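Local coordinates for glucan-binding protein C, GbpC (Streptococcus mutans UA159, PDB 5UQZ) that probably binds glucan at the streptococcal cell wall and is thought to mediate both sucrose-dependent and sucrose-independent adherence, through a calcium-bearing beta-supersandwich domain, at residues S224-T229 with G283-N288; A274-D279 with A295-Y300; G233-K238 with F314-N319. One frame throughout, in Å; residues are numbered along the deposited sequence.

Overall arrangement
After the long N-terminal helix 3-51 the chain builds a beta-supersandwich, and all three contacts lie in its later half. Residues 224-229 span a turn and the start of strand 227-230, and contact 1 closes a loop of about fifty residues when 283-288 returns to them beside the calcium ion. Strand 233-240 follows directly; contact 3 pairs it with strand 312-319, closing a longer loop that crosses the first. Contact 2, 274-279 with 295-300, is nested inside the loop of contact 3 and crosses contact 1, staying within the long connection between strands 260-263 and 303-306. Contacts 1 and 3 share the calcium ion; contact 2 joins contact 1 through W284.

Contact 1: residues S224-T229 with G283-N288; sequences SLNHWT and GWDAVN. With CA (calcium ion), chain B.
D285 turns its carboxylate between S224 and N226, and each oxygen takes one of them. The serine hydroxyl OG gives its proton to D285 OD1 at 2.7 Å, meeting it on the syn side and close to the carboxylate plane. The N226 and D285 side chains run toward each other from opposite directions: ND2 of N226 reaches D285 OD2 over 2.9 Å with an N-H...O angle of 162°, coming from above the carboxylate while the acceptor stays in the amide plane. The two flat groups are strongly tilted, their planes 61° apart.

The contact joins two first-shell ligands of a calcium site, S224 and N226, to a second-shell residue, D285. Serine suits its place because its backbone O and its short OG, at 2.5 Å, both bind the ion while the hydroxyl still donates to D285. N226 OD1 adds a bond to calcium at 2.3 Å; E237 and four waters complete eight ligands. The two aspartate bonds are consistent with steadying the hydroxyl and, together with Q268, the amide, whose other end faces the metal. D285 OD2 also accepts from a calcium-bound water at 2.7 Å, and its negative charge probably adds to the attraction for the cation. The rim of the W284 indole meets S224 CA edge-on, 4.1 Å from CZ3, D285 CB lies over one face of that ring, and W284 NE1 bonds to N267 O.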
ATOM      1  N   SER A 224      -1.933  -3.124   0.230  1.00  8.87           N
ATOM      2  CA  SER A 224      -0.767  -3.023  -0.632  1.00  8.38           C
ATOM      3  C   SER A 224       0.374  -3.944  -0.158  1.00  8.84           C
ATOM      4  O   SER A 224       1.542  -3.576  -0.117  1.00  8.86           O
ATOM      5  CB  SER A 224      -0.312  -1.570  -0.734  1.00 10.14           C
ATOM      6  OG  SER A 224       0.714  -1.403  -1.691  1.00 11.14           O
ATOM      7  N   LEU A 225       0.033  -5.216   0.116  1.00  8.13           N
ATOM      8  CA  LEU A 225       1.055  -6.203   0.482  1.00  8.02           C
ATOM      9  C   LEU A 225       1.454  -6.946  -0.788  1.00  8.32           C
ATOM     10  O   LEU A 225       1.023  -8.086  -1.052  1.00  8.75           O
ATOM     11  CB  LEU A 225       0.572  -7.121   1.592  1.00  9.05           C
ATOM     12  CG  LEU A 225       0.258  -6.399   2.924  1.00  9.45           C
ATOM     13  CD1 LEU A 225      -0.232  -7.396   3.944  1.00 11.95           C
ATOM     14  CD2 LEU A 225       1.432  -5.608   3.465  1.00 12.31           C
ATOM     15  N   ASN A 226       2.333  -6.313  -1.552  1.00  8.61           N
ATOM     16  CA  ASN A 226       2.707  -6.866  -2.852  1.00  8.73           C
ATOM     17  C   ASN A 226       3.598  -8.094  -2.723  1.00  7.98           C
ATOM     18  O   ASN A 226       4.490  -8.118  -1.876  1.00  9.56           O
ATOM     19  CB  ASN A 226       3.511  -5.827  -3.666  1.00  9.94           C
ATOM     20  CG  ASN A 226       2.787  -4.523  -3.820  1.00  9.99           C
ATOM     21  OD1 ASN A 226       2.637  -3.797  -2.841  1.00 11.85           O
ATOM     22  ND2 ASN A 226       2.282  -4.231  -5.012  1.00 11.80           N
ATOM     23  N   HIS A 227       3.372  -9.055  -3.616  1.00  8.66           N
ATOM     24  CA  HIS A 227       4.298 -10.151  -3.816  1.00  9.33           C
ATOM     25  C   HIS A 227       4.486 -10.251  -5.324  1.00  9.89           C
ATOM     26  O   HIS A 227       3.550 -10.594  -6.061  1.00 10.85           O
ATOM     27  CB  HIS A 227       3.704 -11.448  -3.256  1.00  8.97           C
ATOM     28  CG  HIS A 227       4.616 -12.639  -3.384  1.00 10.18           C
ATOM     29  ND1 HIS A 227       4.354 -13.844  -2.761  1.00 12.01           N
ATOM     30  CD2 HIS A 227       5.793 -12.806  -4.048  1.00 11.46           C
ATOM     31  CE1 HIS A 227       5.332 -14.692  -3.024  1.00 13.38           C
ATOM     32  NE2 HIS A 227       6.210 -14.090  -3.808  1.00 12.53           N
ATOM     33  N   TRP A 228       5.667  -9.924  -5.803  1.00 10.90           N
ATOM     34  CA  TRP A 228       5.983 -10.094  -7.213  1.00 13.87           C
ATOM     35  C   TRP A 228       7.189 -11.006  -7.372  1.00 15.14           C
ATOM     36  O   TRP A 228       8.094 -10.992  -6.530  1.00 14.04           O
ATOM     37  CB  TRP A 228       6.179  -8.761  -7.952  1.00 16.31           C
ATOM     38  CG  TRP A 228       7.185  -7.716  -7.427  1.00 14.62           C
ATOM     39  CD1 TRP A 228       6.887  -6.560  -6.725  1.00 16.38           C
ATOM     40  CD2 TRP A 228       8.610  -7.708  -7.610  1.00 14.03           C
ATOM     41  NE1 TRP A 228       8.048  -5.840  -6.491  1.00 16.17           N
ATOM     42  CE2 TRP A 228       9.109  -6.522  -7.019  1.00 15.88           C
ATOM     43  CE3 TRP A 228       9.515  -8.589  -8.218  1.00 16.46           C
ATOM     44  CZ2 TRP A 228      10.469  -6.201  -7.013  1.00 15.36           C
ATOM     45  CZ3 TRP A 228      10.873  -8.262  -8.209  1.00 17.18           C
ATOM     46  CH2 TRP A 228      11.325  -7.092  -7.611  1.00 17.80           C
ATOM     47  N   THR A 229       7.163 -11.823  -8.425  1.00 16.80           N
ATOM     48  CA  THR A 229       8.239 -12.764  -8.694  1.00 19.97           C
ATOM     49  C   THR A 229       8.681 -12.565 -10.133  1.00 23.34           C
ATOM     50  O   THR A 229       7.903 -12.813 -11.069  1.00 28.62           O
ATOM     51  CB  THR A 229       7.785 -14.208  -8.457  1.00 21.53           C
ATOM     52  OG1 THR A 229       7.241 -14.349  -7.136  1.00 22.84           O
ATOM     53  CG2 THR A 229       8.954 -15.144  -8.591  1.00 26.19           C
ATOM     54  N   GLY A 283      -4.006  -0.639 -12.442  1.00 20.58           N
ATOM     55  CA  GLY A 283      -3.697  -1.796 -11.639  1.00 16.69           C
ATOM     56  C   GLY A 283      -4.301  -1.701 -10.257  1.00 14.48           C
ATOM     57  O   GLY A 283      -4.652  -0.613  -9.767  1.00 14.83           O
ATOM     58  N   TRP A 284      -4.380  -2.856  -9.592  1.00 12.71           N
ATOM     59  CA  TRP A 284      -5.020  -2.879  -8.273  1.00 12.41           C
ATOM     60  C   TRP A 284      -4.267  -2.046  -7.241  1.00 11.44           C
ATOM     61  O   TRP A 284      -4.868  -1.644  -6.237  1.00 12.99           O
ATOM     62  CB  TRP A 284      -5.236  -4.321  -7.779  1.00 12.15           C
ATOM     63  CG  TRP A 284      -4.002  -5.118  -7.488  1.00 10.70           C
ATOM     64  CD1 TRP A 284      -3.471  -6.094  -8.272  1.00 11.27           C
ATOM     65  CD2 TRP A 284      -3.161  -5.041  -6.296  1.00  9.99           C
ATOM     66  NE1 TRP A 284      -2.322  -6.602  -7.680  1.00 10.66           N
ATOM     67  CE2 TRP A 284      -2.135  -5.978  -6.467  1.00 10.26           C
ATOM     68  CE3 TRP A 284      -3.193  -4.281  -5.113  1.00 11.19           C
ATOM     69  CZ2 TRP A 284      -1.139  -6.153  -5.519  1.00 10.64           C
ATOM     70  CZ3 TRP A 284      -2.220  -4.452  -4.191  1.00 11.88           C
ATOM     71  CH2 TRP A 284      -1.186  -5.378  -4.379  1.00 12.48           C
ATOM     72  N   ASP A 285      -2.968  -1.795  -7.450  1.00 11.54           N
ATOM     73  CA  ASP A 285      -2.126  -1.128  -6.463  1.00 12.09           C
ATOM     74  C   ASP A 285      -1.908   0.325  -6.808  1.00 14.82           C
ATOM     75  O   ASP A 285      -1.080   0.975  -6.172  1.00 16.46           O
ATOM     76  CB  ASP A 285      -0.787  -1.870  -6.349  1.00 12.38           C
ATOM     77  CG  ASP A 285      -0.006  -1.490  -5.095  1.00 13.02           C
ATOM     78  OD1 ASP A 285      -0.593  -1.226  -4.032  1.00 12.19           O
ATOM     79  OD2 ASP A 285       1.252  -1.488  -5.190  1.00 12.27           O
ATOM     80  N   ALA A 286      -2.659   0.866  -7.758  1.00 13.54           N
ATOM     81  CA  ALA A 286      -2.456   2.262  -8.126  1.00 16.76           C
ATOM     82  C   ALA A 286      -2.858   3.155  -6.968  1.00 16.77           C
ATOM     83  O   ALA A 286      -3.889   2.933  -6.328  1.00 17.07           O
ATOM     84  CB  ALA A 286      -3.319   2.608  -9.345  1.00 17.60           C
ATOM     85  N   VAL A 287      -2.073   4.201  -6.738  1.00 20.32           N
ATOM     86  CA  VAL A 287      -2.327   5.097  -5.617  1.00 25.19           C
ATOM     87  C   VAL A 287      -2.136   6.534  -6.066  1.00 29.86           C
ATOM     88  O   VAL A 287      -1.373   6.825  -6.994  1.00 30.85           O
ATOM     89  CB  VAL A 287      -1.457   4.775  -4.367  1.00 27.50           C
ATOM     90  CG1 VAL A 287      -1.724   3.349  -3.866  1.00 29.16           C
ATOM     91  CG2 VAL A 287       0.034   4.975  -4.661  1.00 29.11           C
ATOM     92  N   ASN A 288      -2.829   7.441  -5.393  1.00 29.75           N
ATOM     93  CA  ASN A 288      -2.595   8.861  -5.592  1.00 31.54           C
ATOM     94  C   ASN A 288      -1.437   9.305  -4.712  1.00 35.17           C
ATOM     95  O   ASN A 288      -0.925   8.538  -3.893  1.00 35.17           O
ATOM     96  CB  ASN A 288      -3.862   9.646  -5.265  1.00 35.40           C
ATOM     97  CG  ASN A 288      -5.046   9.208  -6.106  1.00 41.88           C
ATOM     98  OD1 ASN A 288      -5.017   9.326  -7.333  1.00 45.81           O
ATOM     99  ND2 ASN A 288      -6.088   8.694  -5.456  1.00 39.46           N
TER
HETATM  100 CA    CA B 501       3.020  -2.124  -1.250  1.00  9.73          CA
HETATM  101  O   HOH W   1       2.919  -0.726  -3.271  1.00 13.69           O
HETATM  102  O   HOH W   2       5.184  -2.088  -2.625  1.00 24.68           O
HETATM  103  O   HOH W   3       4.321  -0.018  -1.185  1.00 23.40           O
HETATM  104  O   HOH W   4       2.855  -1.300   0.972  1.00 13.92           O

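Contact 2: residues A274-D279 with A295-Y300; sequences ATFNGD and AATAYY
An aromatic cluster joins two non-strand parts of the long connection between strands 260-263 and 303-306 of the beta-supersandwich domain, packed against the N-terminal helix 3-51. Its centre is a T-shaped pair: F276 turns its edge toward the face of Y300, with ring centroids 5.1 Å apart and planes at 77°. The atom that leads is F276 CD2, 3.5 Å from Y300 CG. Phenylalanine suits this place because a flat apolar ring can take a methyl on each face and a ring at its edge, with no polar group to satisfy. T297 lays its methyl CG2 over one face as a CH-pi contact, 3.9 Å from the F276 centroid, while T275 CG2 lies against the opposite face. Y299 OH comes to the far end of the ring, 3.6 Å from F276 CZ. From outside the two segments, E34 and Q38 of helix 3-51 touch F276, and W284 packs edge-to-face with Y300.

On the short 3-10 segment, a chi1 of 176° swings the Y300 ring out to F276. Tyrosine serves here because it is apolar where F276 meets it and polar at its end: Y300 OH accepts a nearly straight bond from T275 N, 2.9 Å long with an N-H...O angle of 170°.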
ATOM      1  N   ALA A 274      -1.602 -14.072 -10.986  1.00 13.24           N
ATOM      2  CA  ALA A 274      -2.438 -13.159 -10.212  1.00 12.83           C
ATOM      3  C   ALA A 274      -3.777 -12.950 -10.914  1.00 12.59           C
ATOM      4  O   ALA A 274      -3.907 -13.050 -12.139  1.00 14.43           O
ATOM      5  CB  ALA A 274      -1.747 -11.806 -10.109  1.00 13.77           C
ATOM      6  N   THR A 275      -4.791 -12.612 -10.115  1.00 12.18           N
ATOM      7  CA  THR A 275      -6.121 -12.355 -10.682  1.00 13.52           C
ATOM      8  C   THR A 275      -6.208 -11.004 -11.364  1.00 11.71           C
ATOM      9  O   THR A 275      -6.950 -10.851 -12.349  1.00 13.64           O
ATOM     10  CB  THR A 275      -7.162 -12.462  -9.573  1.00 14.37           C
ATOM     11  OG1 THR A 275      -7.036 -13.747  -8.953  1.00 15.58           O
ATOM     12  CG2 THR A 275      -8.592 -12.222 -10.093  1.00 16.15           C
ATOM     13  N   PHE A 276      -5.486 -10.030 -10.845  1.00 12.11           N
ATOM     14  CA  PHE A 276      -5.459  -8.675 -11.363  1.00 12.20           C
ATOM     15  C   PHE A 276      -4.006  -8.267 -11.500  1.00 11.38           C
ATOM     16  O   PHE A 276      -3.176  -8.668 -10.676  1.00 13.34           O
ATOM     17  CB  PHE A 276      -6.156  -7.697 -10.394  1.00 13.71           C
ATOM     18  CG  PHE A 276      -7.547  -8.115 -10.031  1.00 12.14           C
ATOM     19  CD1 PHE A 276      -8.633  -7.866 -10.870  1.00 13.03           C
ATOM     20  CD2 PHE A 276      -7.799  -8.730  -8.829  1.00 12.61           C
ATOM     21  CE1 PHE A 276      -9.936  -8.269 -10.497  1.00 13.61           C
ATOM     22  CE2 PHE A 276      -9.079  -9.137  -8.462  1.00 13.77           C
ATOM     23  CZ  PHE A 276     -10.157  -8.902  -9.281  1.00 12.80           C
ATOM     24  N   ASN A 277      -3.696  -7.422 -12.483  1.00 11.96           N
ATOM     25  CA  ASN A 277      -2.372  -6.803 -12.514  1.00 12.77           C
ATOM     26  C   ASN A 277      -2.306  -5.675 -11.499  1.00 11.59           C
ATOM     27  O   ASN A 277      -3.243  -4.884 -11.367  1.00 12.45           O
ATOM     28  CB  ASN A 277      -2.092  -6.236 -13.900  1.00 13.71           C
ATOM     29  CG  ASN A 277      -1.814  -7.328 -14.910  1.00 14.98           C
ATOM     30  OD1 ASN A 277      -1.030  -8.251 -14.644  1.00 15.49           O
ATOM     31  ND2 ASN A 277      -2.437  -7.232 -16.082  1.00 16.51           N
ATOM     32  N   GLY A 278      -1.175  -5.578 -10.809  1.00 11.81           N
ATOM     33  CA  GLY A 278      -0.958  -4.532  -9.849  1.00 11.74           C
ATOM     34  C   GLY A 278      -0.460  -3.228 -10.428  1.00 11.78           C
ATOM     35  O   GLY A 278      -0.710  -2.172  -9.831  1.00 13.81           O
ATOM     36  N   ASP A 279       0.288  -3.296 -11.538  1.00 13.63           N
ATOM     37  CA  ASP A 279       1.024  -2.153 -12.075  1.00 14.98           C
ATOM     38  C   ASP A 279       0.101  -1.262 -12.886  1.00 19.06           C
ATOM     39  O   ASP A 279      -0.958  -1.691 -13.378  1.00 21.02           O
ATOM     40  CB  ASP A 279       2.123  -2.539 -13.079  1.00 16.66           C
ATOM     41  CG  ASP A 279       3.293  -3.292 -12.476  1.00 16.86           C
ATOM     42  OD1 ASP A 279       3.405  -3.412 -11.247  1.00 17.39           O
ATOM     43  OD2 ASP A 279       4.165  -3.750 -13.298  1.00 19.63           O
ATOM     44  N   ALA A 295      -7.902   2.220  -7.128  1.00 20.58           N
ATOM     45  CA  ALA A 295      -8.540   1.058  -7.755  1.00 17.66           C
ATOM     46  C   ALA A 295      -9.614   0.430  -6.871  1.00 15.19           C
ATOM     47  O   ALA A 295      -9.376   0.149  -5.698  1.00 15.69           O
ATOM     48  CB  ALA A 295      -7.487  -0.020  -8.072  1.00 18.54           C
ATOM     49  N   ALA A 296     -10.775   0.104  -7.463  1.00 14.54           N
ATOM     50  CA  ALA A 296     -11.774  -0.687  -6.750  1.00 14.32           C
ATOM     51  C   ALA A 296     -11.264  -2.088  -6.419  1.00 12.15           C
ATOM     52  O   ALA A 296     -11.803  -2.736  -5.508  1.00 14.37           O
ATOM     53  CB  ALA A 296     -13.010  -0.864  -7.621  1.00 16.49           C
ATOM     54  N   THR A 297     -10.211  -2.565  -7.078  1.00 11.37           N
ATOM     55  CA  THR A 297      -9.639  -3.874  -6.809  1.00 11.92           C
ATOM     56  C   THR A 297      -8.509  -3.828  -5.763  1.00 10.34           C
ATOM     57  O   THR A 297      -7.851  -4.852  -5.577  1.00 10.72           O
ATOM     58  CB  THR A 297      -9.125  -4.488  -8.114  1.00 13.20           C
ATOM     59  OG1 THR A 297      -8.314  -3.483  -8.735  1.00 13.79           O
ATOM     60  CG2 THR A 297     -10.292  -4.909  -9.042  1.00 15.25           C
ATOM     61  N   ALA A 298      -8.322  -2.707  -5.051  1.00 10.21           N
ATOM     62  CA  ALA A 298      -7.269  -2.641  -4.035  1.00 10.05           C
ATOM     63  C   ALA A 298      -7.396  -3.763  -2.998  1.00 10.20           C
ATOM     64  O   ALA A 298      -6.382  -4.223  -2.455  1.00  9.99           O
ATOM     65  CB  ALA A 298      -7.278  -1.277  -3.373  1.00 12.65           C
ATOM     66  N   TYR A 299      -8.617  -4.229  -2.716  1.00  9.42           N
ATOM     67  CA  TYR A 299      -8.821  -5.289  -1.733  1.00  9.18           C
ATOM     68  C   TYR A 299      -7.985  -6.513  -2.051  1.00  8.38           C
ATOM     69  O   TYR A 299      -7.625  -7.277  -1.151  1.00  9.10           O
ATOM     70  CB  TYR A 299     -10.321  -5.685  -1.647  1.00  9.96           C
ATOM     71  CG  TYR A 299     -10.755  -6.562  -2.798  1.00 10.25           C
ATOM     72  CD1 TYR A 299     -11.181  -6.024  -4.017  1.00 10.58           C
ATOM     73  CD2 TYR A 299     -10.664  -7.949  -2.696  1.00  9.45           C
ATOM     74  CE1 TYR A 299     -11.532  -6.825  -5.098  1.00 11.88           C
ATOM     75  CE2 TYR A 299     -10.998  -8.764  -3.765  1.00 10.77           C
ATOM     76  CZ  TYR A 299     -11.429  -8.189  -4.972  1.00 10.93           C
ATOM     77  OH  TYR A 299     -11.760  -8.941  -6.049  1.00 12.63           O
ATOM     78  N   TYR A 300      -7.664  -6.713  -3.337  1.00  8.93           N
ATOM     79  CA  TYR A 300      -7.008  -7.949  -3.716  1.00  9.16           C
ATOM     80  C   TYR A 300      -5.637  -8.084  -3.074  1.00  8.66           C
ATOM     81  O   TYR A 300      -5.157  -9.211  -2.896  1.00  8.78           O
ATOM     82  CB  TYR A 300      -6.897  -8.006  -5.234  1.00 10.33           C
ATOM     83  CG  TYR A 300      -6.158  -9.184  -5.768  1.00  9.58           C
ATOM     84  CD1 TYR A 300      -6.663 -10.497  -5.637  1.00  9.92           C
ATOM     85  CD2 TYR A 300      -4.962  -9.008  -6.459  1.00 11.05           C
ATOM     86  CE1 TYR A 300      -5.949 -11.583  -6.122  1.00 11.38           C
ATOM     87  CE2 TYR A 300      -4.272 -10.088  -6.982  1.00 10.82           C
ATOM     88  CZ  TYR A 300      -4.765 -11.365  -6.815  1.00 10.56           C
ATOM     89  OH  TYR A 300      -4.056 -12.446  -7.328  1.00 13.70           O
TER

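Contact 3: residues G233-K238 with F314-N319; sequences GDHVEK and FTVGGN. With CA (calcium ion), chain B.
H235 and N319 lie side by side on neighbouring antiparallel strands, where a ring-edge nitrogen of H235 meets the amide oxygen of N319. The H235 side chain starts at CB, which like CG lies 3.5 Å from N319 OD1; with CG anti to the backbone N (chi1 175°), the ring runs alongside the asparagine. ND1 donates to N319 OD1 at 2.7 Å, in the plane of the ring and onto a lone pair of the amide oxygen. CE1 and NE2 both meet the methyl V316 CG2 at 3.4 Å, and NE2 donates to E237 OE2 over 2.7 Å with an N-H...O angle of 169°, using the anti lone pair of the carboxylate. Both ring nitrogens appear to act as donors, which would be consistent with a positively charged imidazole, and the two bonds fix the rotation of the ring. W228 stacks on it.

Histidine suits this place as a bridge, since it ties N319, itself held to L323 by ND2, to a metal ligand. The glutamate reaches past V316, its CG 3.7 Å from the valine CG2, and divides its oxygens: OE1 binds calcium at 2.5 Å, while OE2 takes the histidine and a calcium-bound water.

Toward G233-N319 the register slips by one residue, a beta bulge in the antiparallel sheet where G233 and G318 adopt backbone conformations open chiefly to glycine and D234 N bonds to G318 O at 2.8 Å. Beyond it the backbones pair regularly at V236-G317 and K238-T315, each with two hydrogen bonds, and this regular part of the beta-supersandwich carries E237 to the calcium site that S224 and N226 complete.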
ATOM      1  N   GLY A 233      13.701 -10.639  -8.667  1.00 13.92           N
ATOM      2  CA  GLY A 233      13.467 -10.878  -7.248  1.00 14.25           C
ATOM      3  C   GLY A 233      12.224 -11.702  -6.992  1.00 12.94           C
ATOM      4  O   GLY A 233      11.378 -11.891  -7.862  1.00 14.79           O
ATOM      5  N   ASP A 234      12.121 -12.178  -5.738  1.00 10.98           N
ATOM      6  CA  ASP A 234      10.895 -12.759  -5.213  1.00 11.71           C
ATOM      7  C   ASP A 234      10.536 -11.842  -4.040  1.00 10.08           C
ATOM      8  O   ASP A 234      10.762 -12.138  -2.867  1.00 11.41           O
ATOM      9  CB  ASP A 234      11.114 -14.200  -4.759  1.00 13.79           C
ATOM     10  CG  ASP A 234       9.820 -14.860  -4.366  1.00 16.66           C
ATOM     11  OD1 ASP A 234       8.733 -14.383  -4.747  1.00 16.98           O
ATOM     12  OD2 ASP A 234       9.871 -15.889  -3.676  1.00 23.04           O
ATOM     13  N   HIS A 235       9.946 -10.699  -4.377  1.00 10.28           N
ATOM     14  CA  HIS A 235       9.727  -9.580  -3.468  1.00  9.63           C
ATOM     15  C   HIS A 235       8.404  -9.787  -2.738  1.00  8.55           C
ATOM     16  O   HIS A 235       7.357  -9.888  -3.395  1.00 10.16           O
ATOM     17  CB  HIS A 235       9.606  -8.348  -4.351  1.00 10.32           C
ATOM     18  CG  HIS A 235       9.258  -7.086  -3.611  1.00 10.52           C
ATOM     19  ND1 HIS A 235      10.174  -6.079  -3.398  1.00 10.78           N
ATOM     20  CD2 HIS A 235       8.085  -6.641  -3.086  1.00 11.34           C
ATOM     21  CE1 HIS A 235       9.573  -5.051  -2.814  1.00 11.20           C
ATOM     22  NE2 HIS A 235       8.298  -5.370  -2.599  1.00 10.92           N
ATOM     23  N   VAL A 236       8.447  -9.862  -1.410  1.00  9.18           N
ATOM     24  CA  VAL A 236       7.246 -10.126  -0.625  1.00  9.07           C
ATOM     25  C   VAL A 236       7.175  -9.112   0.509  1.00  8.56           C
ATOM     26  O   VAL A 236       8.165  -8.884   1.225  1.00  9.72           O
ATOM     27  CB  VAL A 236       7.233 -11.566  -0.054  1.00 10.32           C
ATOM     28  CG1 VAL A 236       5.875 -11.869   0.591  1.00 11.54           C
ATOM     29  CG2 VAL A 236       7.579 -12.639  -1.051  1.00 13.99           C
ATOM     30  N   GLU A 237       5.990  -8.519   0.681  1.00  7.87           N
ATOM     31  CA  GLU A 237       5.691  -7.601   1.781  1.00  7.48           C
ATOM     32  C   GLU A 237       4.817  -8.338   2.783  1.00  7.70           C
ATOM     33  O   GLU A 237       3.818  -8.963   2.406  1.00  8.34           O
ATOM     34  CB  GLU A 237       5.022  -6.348   1.213  1.00  8.49           C
ATOM     35  CG  GLU A 237       5.978  -5.659   0.243  1.00  9.11           C
ATOM     36  CD  GLU A 237       5.460  -4.478  -0.540  1.00  9.88           C
ATOM     37  OE1 GLU A 237       4.370  -3.950  -0.273  1.00  9.88           O
ATOM     38  OE2 GLU A 237       6.234  -4.055  -1.456  1.00 12.23           O
ATOM     39  N   LYS A 238       5.181  -8.248   4.058  1.00  8.01           N
ATOM     40  CA  LYS A 238       4.554  -9.036   5.121  1.00  8.22           C
ATOM     41  C   LYS A 238       4.314  -8.181   6.349  1.00  8.16           C
ATOM     42  O   LYS A 238       5.014  -7.197   6.577  1.00  8.66           O
ATOM     43  CB  LYS A 238       5.491 -10.202   5.565  1.00  9.70           C
ATOM     44  CG  LYS A 238       5.970 -11.111   4.433  1.00 10.40           C
ATOM     45  CD  LYS A 238       6.781 -12.273   4.988  1.00 12.40           C
ATOM     46  CE  LYS A 238       7.142 -13.258   3.908  1.00 13.92           C
ATOM     47  NZ  LYS A 238       8.071 -14.286   4.424  1.00 17.89           N
ATOM     48  N   PHE A 314       6.272  -4.691  10.064  1.00  7.82           N
ATOM     49  CA  PHE A 314       6.179  -4.958   8.637  1.00  7.76           C
ATOM     50  C   PHE A 314       7.558  -5.269   8.089  1.00  8.52           C
ATOM     51  O   PHE A 314       8.580  -4.782   8.612  1.00  8.60           O
ATOM     52  CB  PHE A 314       5.511  -3.822   7.869  1.00  9.03           C
ATOM     53  CG  PHE A 314       6.284  -2.509   7.789  1.00  8.77           C
ATOM     54  CD1 PHE A 314       7.260  -2.342   6.792  1.00 11.00           C
ATOM     55  CD2 PHE A 314       5.979  -1.460   8.622  1.00 10.00           C
ATOM     56  CE1 PHE A 314       7.941  -1.141   6.676  1.00 12.27           C
ATOM     57  CE2 PHE A 314       6.674  -0.239   8.491  1.00 10.99           C
ATOM     58  CZ  PHE A 314       7.644  -0.072   7.512  1.00 10.82           C
ATOM     59  N   THR A 315       7.588  -6.109   7.053  1.00  8.37           N
ATOM     60  CA  THR A 315       8.846  -6.439   6.412  1.00  8.85           C
ATOM     61  C   THR A 315       8.699  -6.447   4.903  1.00  8.30           C
ATOM     62  O   THR A 315       7.614  -6.693   4.357  1.00  9.32           O
ATOM     63  CB  THR A 315       9.466  -7.797   6.867  1.00 10.30           C
ATOM     64  OG1 THR A 315       8.691  -8.874   6.355  1.00 11.50           O
ATOM     65  CG2 THR A 315       9.504  -7.925   8.384  1.00 12.29           C
ATOM     66  N   VAL A 316       9.813  -6.221   4.226  1.00  7.71           N
ATOM     67  CA  VAL A 316       9.884  -6.336   2.778  1.00  8.47           C
ATOM     68  C   VAL A 316      11.250  -6.883   2.423  1.00  8.26           C
ATOM     69  O   VAL A 316      12.278  -6.415   2.945  1.00  8.85           O
ATOM     70  CB  VAL A 316       9.567  -4.995   2.059  1.00  8.83           C
ATOM     71  CG1 VAL A 316      10.473  -3.853   2.539  1.00  9.69           C
ATOM     72  CG2 VAL A 316       9.624  -5.164   0.564  1.00 10.00           C
ATOM     73  N   GLY A 317      11.282  -7.872   1.535  1.00  8.51           N
ATOM     74  CA  GLY A 317      12.554  -8.457   1.130  1.00  9.82           C
ATOM     75  C   GLY A 317      12.341  -9.354  -0.066  1.00  8.76           C
ATOM     76  O   GLY A 317      11.223  -9.546  -0.535  1.00  9.92           O
ATOM     77  N   GLY A 318      13.448  -9.902  -0.568  1.00  9.31           N
ATOM     78  CA  GLY A 318      13.402 -10.828  -1.692  1.00  9.98           C
ATOM     79  C   GLY A 318      13.930 -10.287  -3.003  1.00  9.17           C
ATOM     80  O   GLY A 318      14.036 -11.055  -3.967  1.00 10.13           O
ATOM     81  N   ASN A 319      14.257  -8.994  -3.090  1.00  9.60           N
ATOM     82  CA  ASN A 319      14.834  -8.469  -4.323  1.00  9.28           C
ATOM     83  C   ASN A 319      16.202  -9.077  -4.560  1.00 10.85           C
ATOM     84  O   ASN A 319      16.930  -9.419  -3.614  1.00 11.09           O
ATOM     85  CB  ASN A 319      15.083  -6.959  -4.195  1.00 10.45           C
ATOM     86  CG  ASN A 319      13.813  -6.156  -4.318  1.00 10.19           C
ATOM     87  OD1 ASN A 319      12.700  -6.687  -4.093  1.00 12.21           O
ATOM     88  ND2 ASN A 319      13.923  -4.871  -4.556  1.00 10.89           N
TER
HETATM   89 CA    CA B 501       3.020  -2.124  -1.250  1.00  9.73          CA
HETATM   90  O   HOH W   5       9.223  -9.655   3.773  1.00 11.83           O
HETATM   91  O   HOH W   2       5.184  -2.088  -2.625  1.00 24.68           O
HETATM   92  O   HOH W   1       2.919  -0.726  -3.271  1.00 13.69           O
HETATM   93  O   HOH W   3       4.321  -0.018  -1.185  1.00 23.40           O
HETATM   94  O   HOH W   4       2.855  -1.300   0.972  1.00 13.92           O